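PDB 2ZDJ: hypothetical protein TTMA177 from Thermus thermophilus phage TMA, which is of unknown function but folds into a compact alpha-plus-beta, cystatin-like domain in which one helix accompanies an antiparallel sheet. Local coordinates for residues 11-16 with 40-45; 16-21 with 55-60; 34-39 with 64-69. All blocks are in the same frame, centred on the assembly; numbering follows the deposited sequence.

Contact 1. Residues 11-16 with 40-45; sequences GDDYTL and FVKVGD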
loop_
_atom_site.group_PDB
_atom_site.type_symbol
_atom_site.label_atom_id
_atom_site.label_comp_id
_atom_site.label_asym_id
_atom_site.label_seq_id
_atom_site.Cartn_x
_atom_site.Cartn_y
_atom_site.Cartn_z
ATOM N N GLY A 11 9.937 -0.206 6.008
ATOM C CA GLY A 11 11.313 0.074 5.647
ATOM C C GLY A 11 11.569 0.269 4.163
ATOM O O GLY A 11 10.637 0.367 3.367
ATOM N N ASP A 12 12.852 0.316 3.804
ATOM C CA ASP A 12 13.307 0.499 2.429
ATOM C C ASP A 12 12.867 -0.604 1.474
ATOM O O ASP A 12 12.977 -0.444 0.264
ATOM C CB ASP A 12 14.844 0.584 2.367
ATOM C CG ASP A 12 15.401 1.833 3.035
ATOM O OD1 ASP A 12 15.303 1.951 4.276
ATOM O OD2 ASP A 12 15.947 2.696 2.314
ATOM N N ASP A 13 12.394 -1.733 1.992
ATOM C CA ASP A 13 11.970 -2.780 1.087
ATOM C C ASP A 13 10.586 -2.478 0.521
ATOM O O ASP A 13 10.071 -3.215 -0.312
ATOM C CB ASP A 13 12.024 -4.171 1.749
ATOM C CG ASP A 13 11.360 -4.223 3.117
ATOM O OD1 ASP A 13 10.919 -5.329 3.495
ATOM O OD2 ASP A 13 11.291 -3.190 3.817
ATOM N N TYR A 14 10.013 -1.356 0.947
ATOM C CA TYR A 14 8.694 -0.925 0.480
ATOM C C TYR A 14 8.795 0.350 -0.353
ATOM O O TYR A 14 9.723 1.140 -0.185
ATOM C CB TYR A 14 7.766 -0.655 1.671
ATOM C CG TYR A 14 7.329 -1.889 2.420
ATOM C CD1 TYR A 14 6.164 -2.575 2.065
ATOM C CD2 TYR A 14 8.075 -2.367 3.492
ATOM C CE1 TYR A 14 5.758 -3.711 2.773
ATOM C CE2 TYR A 14 7.682 -3.497 4.199
ATOM C CZ TYR A 14 6.531 -4.162 3.843
ATOM O OH TYR A 14 6.162 -5.279 4.551
ATOM N N THR A 15 7.828 0.550 -1.242
ATOM C CA THR A 15 7.784 1.743 -2.085
ATOM C C THR A 15 6.406 2.410 -1.990
ATOM O O THR A 15 5.374 1.739 -2.002
ATOM C CB THR A 15 8.077 1.389 -3.540
ATOM O OG1 THR A 15 9.428 0.925 -3.641
ATOM C CG2 THR A 15 7.896 2.600 -4.435
ATOM N N LEU A 16 6.404 3.734 -1.866
ATOM C CA LEU A 16 5.174 4.502 -1.757
ATOM C C LEU A 16 4.593 4.807 -3.128
ATOM O O LEU A 16 5.316 5.188 -4.042
ATOM C CB LEU A 16 5.440 5.808 -1.013
ATOM C CG LEU A 16 4.269 6.789 -0.885
ATOM C CD1 LEU A 16 3.235 6.236 0.071
ATOM C CD2 LEU A 16 4.786 8.134 -0.372
ATOM N N PHE A 40 1.566 1.312 -0.169
ATOM C CA PHE A 40 2.930 0.973 0.175
ATOM C C PHE A 40 2.991 -0.412 -0.443
ATOM O O PHE A 40 2.203 -1.303 -0.092
ATOM C CB PHE A 40 3.123 0.914 1.690
ATOM C CG PHE A 40 3.415 2.253 2.317
ATOM C CD1 PHE A 40 4.694 2.789 2.270
ATOM C CD2 PHE A 40 2.412 2.969 2.961
ATOM C CE1 PHE A 40 4.977 4.025 2.859
ATOM C CE2 PHE A 40 2.681 4.212 3.556
ATOM C CZ PHE A 40 3.966 4.736 3.505
ATOM N N VAL A 41 3.890 -0.589 -1.396
ATOM C CA VAL A 41 3.981 -1.874 -2.060
ATOM C C VAL A 41 5.361 -2.492 -1.950
ATOM O O VAL A 41 6.375 -1.794 -1.978
ATOM C CB VAL A 41 3.662 -1.742 -3.568
ATOM C CG1 VAL A 41 2.244 -1.238 -3.782
ATOM C CG2 VAL A 41 4.646 -0.784 -4.204
ATOM N N LYS A 42 5.400 -3.808 -1.800
ATOM C CA LYS A 42 6.675 -4.493 -1.778
ATOM C C LYS A 42 6.660 -5.282 -3.070
ATOM O O LYS A 42 5.762 -6.090 -3.316
ATOM C CB LYS A 42 6.812 -5.434 -0.587
ATOM C CG LYS A 42 7.949 -6.446 -0.761
ATOM C CD LYS A 42 8.674 -6.759 0.541
ATOM C CE LYS A 42 7.736 -7.233 1.631
ATOM N NZ LYS A 42 8.467 -7.511 2.895
ATOM N N VAL A 43 7.649 -5.023 -3.907
ATOM C CA VAL A 43 7.751 -5.697 -5.184
ATOM C C VAL A 43 8.687 -6.884 -5.037
ATOM O O VAL A 43 9.764 -6.761 -4.457
ATOM C CB VAL A 43 8.274 -4.724 -6.259
ATOM C CG1 VAL A 43 8.439 -5.446 -7.592
ATOM C CG2 VAL A 43 7.290 -3.560 -6.405
ATOM N N GLY A 44 8.260 -8.039 -5.535
ATOM C CA GLY A 44 9.094 -9.222 -5.436
ATOM C C GLY A 44 9.026 -10.113 -6.664
ATOM O O GLY A 44 7.938 -10.489 -7.093
ATOM N N ASP A 45 10.182 -10.454 -7.228
ATOM C CA ASP A 45 10.246 -11.332 -8.400
ATOM C C ASP A 45 9.312 -10.881 -9.532
ATOM O O ASP A 45 8.494 -11.661 -10.034
ATOM C CB ASP A 45 9.896 -12.778 -8.000
ATOM C CG ASP A 45 10.949 -13.423 -7.092
ATOM O OD1 ASP A 45 10.685 -14.529 -6.567
ATOM O OD2 ASP A 45 12.038 -12.836 -6.905
HETATM O O HOH W 1 9.823 -3.178 -3.100
HETATM O O HOH W 2 9.831 -6.616 5.634
#
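Leu16 sets its CD1 methyl over one face of the Phe40 ring, displaced toward the rim: the methyl lies 4.0 Å from the ring centroid and 17° off the normal, a CH-pi contact. CG of Leu16 stands anti to its backbone N (chi1 176°), which carries the branched end across to the ring. Phe10 stacks on Phe40 and meets the Tyr14 ring edge-to-face, so both aromatic side chains belong to a wider cluster. Around Tyr14, Gly11 O lies in plane at the ring edge, while the aliphatic chain of Lys42 passes obliquely, with Lys42 CB 3.9 Å from Tyr14 CE1. A lysine suits this place because its methylenes can pack on a phenol while its ammonium reaches polar partners. Bends at chi2 and chi3 bring Lys42 NZ to Asp13 OD1 at 3.3 Å, a long salt bridge whose hydrogen bond is weak; a water that donates to Asp13 OD1 and weakly accepts from Lys42 NZ also links them. Glu50 gives NZ a second carboxylate and hydrogen-bonds to Tyr14 OH, which additionally bonds to Lys5. In the backbone, Thr15 and Val41 form an antiparallel hydrogen-bonded pair: Thr15 N to Val41 O is 2.9 Å and Val41 N to Thr15 O 2.8 Å, the latter nearly straight at 169°. Beta-branched residues are at home in such extended backbone. Leu16 and Phe40 follow as a non-hydrogen-bonded pair. Where the pairing stops, a second water spans Asp13 O and Val43 N, continuing the link between the chains. Leading into the strand, Gly11 to Tyr14 make a type I turn, closed by Tyr14 N to Gly11 O at 3.0 Å. A turn thus delivers strand 15-17 to the edge of the antiparallel sheet of this cystatin-like fold, where it pairs with strand 38-44.

Contact 2. Residues 16-21 with 55-60; sequences LIQDSQ and DSFVPY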
loop_
_atom_site.group_PDB
_atom_site.type_symbol
_atom_site.label_atom_id
_atom_site.label_comp_id
_atom_site.label_asym_id
_atom_site.label_seq_id
_atom_site.Cartn_x
_atom_site.Cartn_y
_atom_site.Cartn_z
ATOM N N LEU A 16 6.404 3.734 -1.866
ATOM C CA LEU A 16 5.174 4.502 -1.757
ATOM C C LEU A 16 4.593 4.807 -3.128
ATOM O O LEU A 16 5.316 5.188 -4.042
ATOM C CB LEU A 16 5.440 5.808 -1.013
ATOM C CG LEU A 16 4.269 6.789 -0.885
ATOM C CD1 LEU A 16 3.235 6.236 0.071
ATOM C CD2 LEU A 16 4.786 8.134 -0.372
ATOM N N ILE A 17 3.286 4.619 -3.269
ATOM C CA ILE A 17 2.598 4.894 -4.522
ATOM C C ILE A 17 1.501 5.898 -4.198
ATOM O O ILE A 17 0.633 5.626 -3.356
ATOM C CB ILE A 17 1.920 3.625 -5.115
ATOM C CG1 ILE A 17 2.945 2.505 -5.321
ATOM C CG2 ILE A 17 1.223 3.973 -6.413
ATOM C CD1 ILE A 17 4.033 2.822 -6.251
ATOM N N GLN A 18 1.547 7.057 -4.847
ATOM C CA GLN A 18 0.542 8.094 -4.627
ATOM C C GLN A 18 -0.238 8.447 -5.887
ATOM O O GLN A 18 -1.343 8.960 -5.805
ATOM C CB GLN A 18 1.185 9.364 -4.058
ATOM C CG GLN A 18 1.584 9.254 -2.592
ATOM C CD GLN A 18 2.244 10.519 -2.061
ATOM O OE1 GLN A 18 3.290 10.939 -2.554
ATOM N NE2 GLN A 18 1.634 11.129 -1.047
ATOM N N ASP A 19 0.337 8.178 -7.054
ATOM C CA ASP A 19 -0.363 8.495 -8.287
ATOM C C ASP A 19 -1.729 7.834 -8.342
ATOM O O ASP A 19 -1.844 6.610 -8.411
ATOM C CB ASP A 19 0.428 8.063 -9.515
ATOM C CG ASP A 19 -0.378 8.232 -10.794
ATOM O OD1 ASP A 19 -0.744 9.385 -11.115
ATOM O OD2 ASP A 19 -0.666 7.216 -11.466
ATOM N N SER A 20 -2.759 8.668 -8.329
ATOM C CA SER A 20 -4.145 8.220 -8.378
ATOM C C SER A 20 -4.403 7.088 -9.371
ATOM O O SER A 20 -5.041 6.092 -9.039
ATOM C CB SER A 20 -5.048 9.409 -8.727
ATOM O OG SER A 20 -6.399 9.009 -8.861
ATOM N N GLN A 21 -3.907 7.250 -10.591
ATOM C CA GLN A 21 -4.113 6.260 -11.630
ATOM C C GLN A 21 -3.389 4.947 -11.395
ATOM O O GLN A 21 -3.875 3.889 -11.798
ATOM C CB GLN A 21 -3.715 6.840 -12.985
ATOM C CG GLN A 21 -4.540 8.058 -13.369
ATOM C CD GLN A 21 -6.025 7.756 -13.436
ATOM O OE1 GLN A 21 -6.488 7.077 -14.353
ATOM N NE2 GLN A 21 -6.779 8.252 -12.454
ATOM N N ASP A 55 -5.629 5.480 4.297
ATOM C CA ASP A 55 -6.726 6.307 3.818
ATOM C C ASP A 55 -6.348 7.756 3.527
ATOM O O ASP A 55 -7.155 8.524 3.000
ATOM C CB ASP A 55 -7.883 6.208 4.810
ATOM C CG ASP A 55 -8.489 4.808 4.835
ATOM O OD1 ASP A 55 -8.967 4.361 5.902
ATOM O OD2 ASP A 55 -8.490 4.152 3.770
ATOM N N SER A 56 -5.113 8.121 3.843
ATOM C CA SER A 56 -4.623 9.473 3.590
ATOM C C SER A 56 -3.698 9.504 2.359
ATOM O O SER A 56 -2.998 8.531 2.073
ATOM C CB SER A 56 -3.863 9.985 4.820
ATOM O OG SER A 56 -3.168 11.190 4.538
ATOM N N PHE A 57 -3.697 10.621 1.635
ATOM C CA PHE A 57 -2.837 10.766 0.462
ATOM C C PHE A 57 -1.410 11.013 0.935
ATOM O O PHE A 57 -0.444 10.558 0.317
ATOM C CB PHE A 57 -3.282 11.948 -0.398
ATOM C CG PHE A 57 -2.484 12.109 -1.657
ATOM C CD1 PHE A 57 -2.687 11.256 -2.738
ATOM C CD2 PHE A 57 -1.515 13.098 -1.757
ATOM C CE1 PHE A 57 -1.931 11.388 -3.907
ATOM C CE2 PHE A 57 -0.755 13.237 -2.919
ATOM C CZ PHE A 57 -0.964 12.380 -3.996
ATOM N N VAL A 58 -1.290 11.742 2.037
ATOM C CA VAL A 58 0.004 12.045 2.615
ATOM C C VAL A 58 0.329 10.979 3.648
ATOM O O VAL A 58 -0.507 10.627 4.477
ATOM C CB VAL A 58 0.001 13.412 3.321
ATOM C CG1 VAL A 58 1.408 13.744 3.815
ATOM C CG2 VAL A 58 -0.517 14.489 2.372
ATOM N N PRO A 59 1.550 10.441 3.603
ATOM C CA PRO A 59 1.945 9.409 4.564
ATOM C C PRO A 59 2.487 9.988 5.872
ATOM O O PRO A 59 3.483 10.702 5.872
ATOM C CB PRO A 59 3.005 8.631 3.798
ATOM C CG PRO A 59 3.718 9.743 3.031
ATOM C CD PRO A 59 2.552 10.588 2.528
ATOM N N TYR A 60 1.816 9.690 6.980
ATOM C CA TYR A 60 2.256 10.148 8.292
ATOM C C TYR A 60 2.715 8.905 9.031
ATOM O O TYR A 60 2.018 7.893 9.033
ATOM C CB TYR A 60 1.106 10.816 9.061
ATOM C CG TYR A 60 0.724 12.174 8.512
ATOM C CD1 TYR A 60 1.437 13.321 8.871
ATOM C CD2 TYR A 60 -0.320 12.305 7.592
ATOM C CE1 TYR A 60 1.117 14.559 8.327
ATOM C CE2 TYR A 60 -0.640 13.536 7.042
ATOM C CZ TYR A 60 0.077 14.654 7.409
ATOM O OH TYR A 60 -0.233 15.865 6.840
#
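Gln18 and Phe57 carry this contact, with Pro59 beside them. NE2 of Gln18 lies over one face of the Phe57 ring, 3.7 Å above its plane and toward the rim, with the amide and ring planes 19° apart. The same NE2 donates to the backbone oxygen of Phe57 at 2.6 Å. Phe57 O lies almost exactly in the amide plane of Gln18, whereas seen from the acceptor the donor is tilted 31° from the carbonyl plane. One residue therefore supplies both the ring that NE2 faces and the oxygen that holds the amide's rotation. Glutamine fits well, being flat enough to lie nearly parallel to the ring, polar enough to bind a loop carbonyl and, with its chain extended beyond CG, long enough to reach it. With chi1 at -177° the Phe57 side chain points away from its own N and the ring comes to lie along Gln18, so that Phe57 CZ also meets Gln18 CB at 3.7 Å. Pro59 adds an apolar flank: its CD is 3.7 Å from Gln18 NE2, and its CG is 3.9 Å from Leu16 CD2, the second methyl of that leucine. Within the loop, Ser56 OG donates to Val58 O at 2.7 Å, bracing the backbone on either side of Phe57. Asp19, next to Gln18, is the N-cap of helix 20-30. The contact thus joins a strand-to-helix corner at the sheet edge to the connection between strands 47-54 and 64-67, a loop folded back against the end of strand 15-17.

Contact 3. Residues 34-39 with 64-69; sequences EEPHAL and EAYRLK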
loop_
_atom_site.group_PDB
_atom_site.type_symbol
_atom_site.label_atom_id
_atom_site.label_comp_id
_atom_site.label_asym_id
_atom_site.label_seq_id
_atom_site.Cartn_x
_atom_site.Cartn_y
_atom_site.Cartn_z
ATOM N N GLU A 34 -11.414 -1.784 -1.831
ATOM C CA GLU A 34 -11.013 -0.750 -0.882
ATOM C C GLU A 34 -10.612 0.496 -1.658
ATOM O O GLU A 34 -10.217 0.409 -2.823
ATOM C CB GLU A 34 -9.843 -1.231 -0.016
ATOM C CG GLU A 34 -10.131 -2.486 0.828
ATOM C CD GLU A 34 -11.310 -2.304 1.774
ATOM O OE1 GLU A 34 -11.425 -1.212 2.372
ATOM O OE2 GLU A 34 -12.112 -3.256 1.928
ATOM N N GLU A 35 -10.690 1.653 -1.017
ATOM C CA GLU A 35 -10.359 2.884 -1.711
ATOM C C GLU A 35 -9.306 3.744 -1.031
ATOM O O GLU A 35 -9.525 4.918 -0.746
ATOM C CB GLU A 35 -11.642 3.690 -1.940
ATOM C CG GLU A 35 -12.708 2.894 -2.676
ATOM C CD GLU A 35 -13.938 3.711 -3.013
ATOM O OE1 GLU A 35 -14.514 4.331 -2.095
ATOM O OE2 GLU A 35 -14.333 3.728 -4.200
ATOM N N PRO A 36 -8.126 3.174 -0.781
ATOM C CA PRO A 36 -7.082 3.970 -0.131
ATOM C C PRO A 36 -6.634 5.100 -1.069
ATOM O O PRO A 36 -6.961 5.092 -2.255
ATOM C CB PRO A 36 -5.988 2.944 0.118
ATOM C CG PRO A 36 -6.104 2.063 -1.109
ATOM C CD PRO A 36 -7.606 1.866 -1.218
ATOM N N HIS A 37 -5.902 6.074 -0.541
ATOM C CA HIS A 37 -5.434 7.180 -1.369
ATOM C C HIS A 37 -3.926 7.138 -1.581
ATOM O O HIS A 37 -3.350 8.022 -2.199
ATOM C CB HIS A 37 -5.838 8.523 -0.750
ATOM C CG HIS A 37 -7.314 8.771 -0.758
ATOM N ND1 HIS A 37 -8.084 8.633 -1.893
ATOM C CD2 HIS A 37 -8.160 9.162 0.225
ATOM C CE1 HIS A 37 -9.340 8.928 -1.609
ATOM N NE2 HIS A 37 -9.413 9.253 -0.331
ATOM N N ALA A 38 -3.292 6.095 -1.064
ATOM C CA ALA A 38 -1.859 5.909 -1.213
ATOM C C ALA A 38 -1.572 4.472 -0.830
ATOM O O ALA A 38 -2.245 3.896 0.035
ATOM C CB ALA A 38 -1.092 6.854 -0.312
ATOM N N LEU A 39 -0.581 3.893 -1.484
ATOM C CA LEU A 39 -0.219 2.513 -1.223
ATOM C C LEU A 39 1.248 2.383 -0.882
ATOM O O LEU A 39 2.058 3.242 -1.219
ATOM C CB LEU A 39 -0.507 1.662 -2.457
ATOM C CG LEU A 39 -1.940 1.648 -3.000
ATOM C CD1 LEU A 39 -1.972 0.916 -4.322
ATOM C CD2 LEU A 39 -2.868 0.970 -1.988
ATOM N N GLU A 64 -2.084 4.200 10.314
ATOM C CA GLU A 64 -2.093 2.756 10.323
ATOM C C GLU A 64 -2.508 2.220 8.958
ATOM O O GLU A 64 -3.625 2.442 8.501
ATOM C CB GLU A 64 -3.047 2.248 11.388
ATOM C CG GLU A 64 -2.812 0.804 11.734
ATOM C CD GLU A 64 -3.740 0.302 12.826
ATOM O OE1 GLU A 64 -4.952 0.142 12.555
ATOM O OE2 GLU A 64 -3.247 0.073 13.954
ATOM N N ALA A 65 -1.594 1.512 8.316
ATOM C CA ALA A 65 -1.843 0.940 6.999
ATOM C C ALA A 65 -2.517 -0.407 7.133
ATOM O O ALA A 65 -2.338 -1.113 8.134
ATOM C CB ALA A 65 -0.514 0.787 6.230
ATOM N N TYR A 66 -3.305 -0.757 6.122
ATOM C CA TYR A 66 -4.001 -2.033 6.116
ATOM C C TYR A 66 -3.576 -2.841 4.896
ATOM O O TYR A 66 -3.485 -2.306 3.799
ATOM C CB TYR A 66 -5.524 -1.822 6.140
ATOM C CG TYR A 66 -6.048 -0.734 5.221
ATOM C CD1 TYR A 66 -6.107 0.600 5.637
ATOM C CD2 TYR A 66 -6.531 -1.049 3.954
ATOM C CE1 TYR A 66 -6.652 1.597 4.803
ATOM C CE2 TYR A 66 -7.069 -0.071 3.121
ATOM C CZ TYR A 66 -7.134 1.244 3.549
ATOM O OH TYR A 66 -7.716 2.177 2.723
ATOM N N ARG A 67 -3.296 -4.126 5.105
ATOM C CA ARG A 67 -2.839 -5.016 4.040
ATOM C C ARG A 67 -3.953 -5.444 3.084
ATOM O O ARG A 67 -4.990 -5.944 3.509
ATOM C CB ARG A 67 -2.174 -6.254 4.655
ATOM C CG ARG A 67 -2.066 -7.432 3.714
ATOM C CD ARG A 67 -0.655 -7.706 3.240
ATOM N NE ARG A 67 0.093 -8.528 4.172
ATOM C CZ ARG A 67 0.989 -9.446 3.814
ATOM N NH1 ARG A 67 1.256 -9.678 2.537
ATOM N NH2 ARG A 67 1.631 -10.139 4.745
ATOM N N LEU A 68 -3.717 -5.264 1.789
ATOM C CA LEU A 68 -4.699 -5.606 0.769
ATOM C C LEU A 68 -4.245 -6.818 -0.024
ATOM O O LEU A 68 -5.037 -7.457 -0.709
ATOM C CB LEU A 68 -4.898 -4.408 -0.147
ATOM C CG LEU A 68 -5.477 -3.211 0.611
ATOM C CD1 LEU A 68 -5.493 -1.955 -0.249
ATOM C CD2 LEU A 68 -6.892 -3.588 1.044
ATOM N N LYS A 69 -2.957 -7.123 0.074
ATOM C CA LYS A 69 -2.379 -8.272 -0.603
ATOM C C LYS A 69 -1.045 -8.568 0.079
ATOM O O LYS A 69 -0.408 -7.593 0.526
ATOM C CB LYS A 69 -2.168 -7.950 -2.085
ATOM C CG LYS A 69 -1.865 -9.146 -2.969
ATOM C CD LYS A 69 -0.493 -9.721 -2.707
ATOM C CE LYS A 69 -0.200 -10.877 -3.655
ATOM N NZ LYS A 69 -0.312 -10.471 -5.082
ATOM O OXT LYS A 69 -0.651 -9.759 0.151
#
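Tyr66 and Pro36 meet at a slant, the proline CB lying 3.2 Å from Tyr66 OH and 4.0 Å from Tyr66 CZ. With chi1 at 43°, the tyrosine CG sits between its backbone N and carbonyl carbon, and the ring is carried toward the proline. Its hydroxyl is not left to apolar company, since it lies against Asp55 OD2 in a probable, very short hydrogen bond. Leu68 packs beside it: its CD2 lies in plane at the edge of the Tyr66 ring and touches Glu34 CG at 3.4 Å, where the two side chains run obliquely to each other. Glu34 bends at chi2 (-58°), offering methylenes to the leucine while its carboxylate lies farther off. Inward of these lies the helix-on-sheet packing of the alpha-plus-beta fold: Leu27 reaches Pro36, Ile30 reaches Leu68, and Val23 and Ile26 cover Leu39. The other methyl of Leu68, CD1, extends toward Pro36 CG at 4.2 Å and lies 4.3 Å from Leu39 CD2. Leucine's two branches let it serve several neighbours at once. After strand 64-67 the chain makes a classic beta bulge, Leu68 and Lys69 together standing opposite Val51.

How the contacts relate
From the N terminus the chain runs through strand 4-6 to the turn that opens contact 1, which closes a loop containing helix 20-30. Contact 2 starts at Leu16, the last residue of contact 1's first segment, and ends beyond that loop at 55-60; contact 3 starts inside both spans and reaches the C terminus. Every pair therefore crosses and none nests. Contacts 1 and 3 use successive parts of strand 38-44, and Ile17 N, from contact 2, lies 2.8 Å from Leu39 O of contact 3, a probable hydrogen bond. Pro59 packs on Phe40, while Asp55 OD2 and Tyr66 OH join contacts 2 and 3. Together they tie edge strand, helix-to-strand connection, 55-60 loop and final strand together.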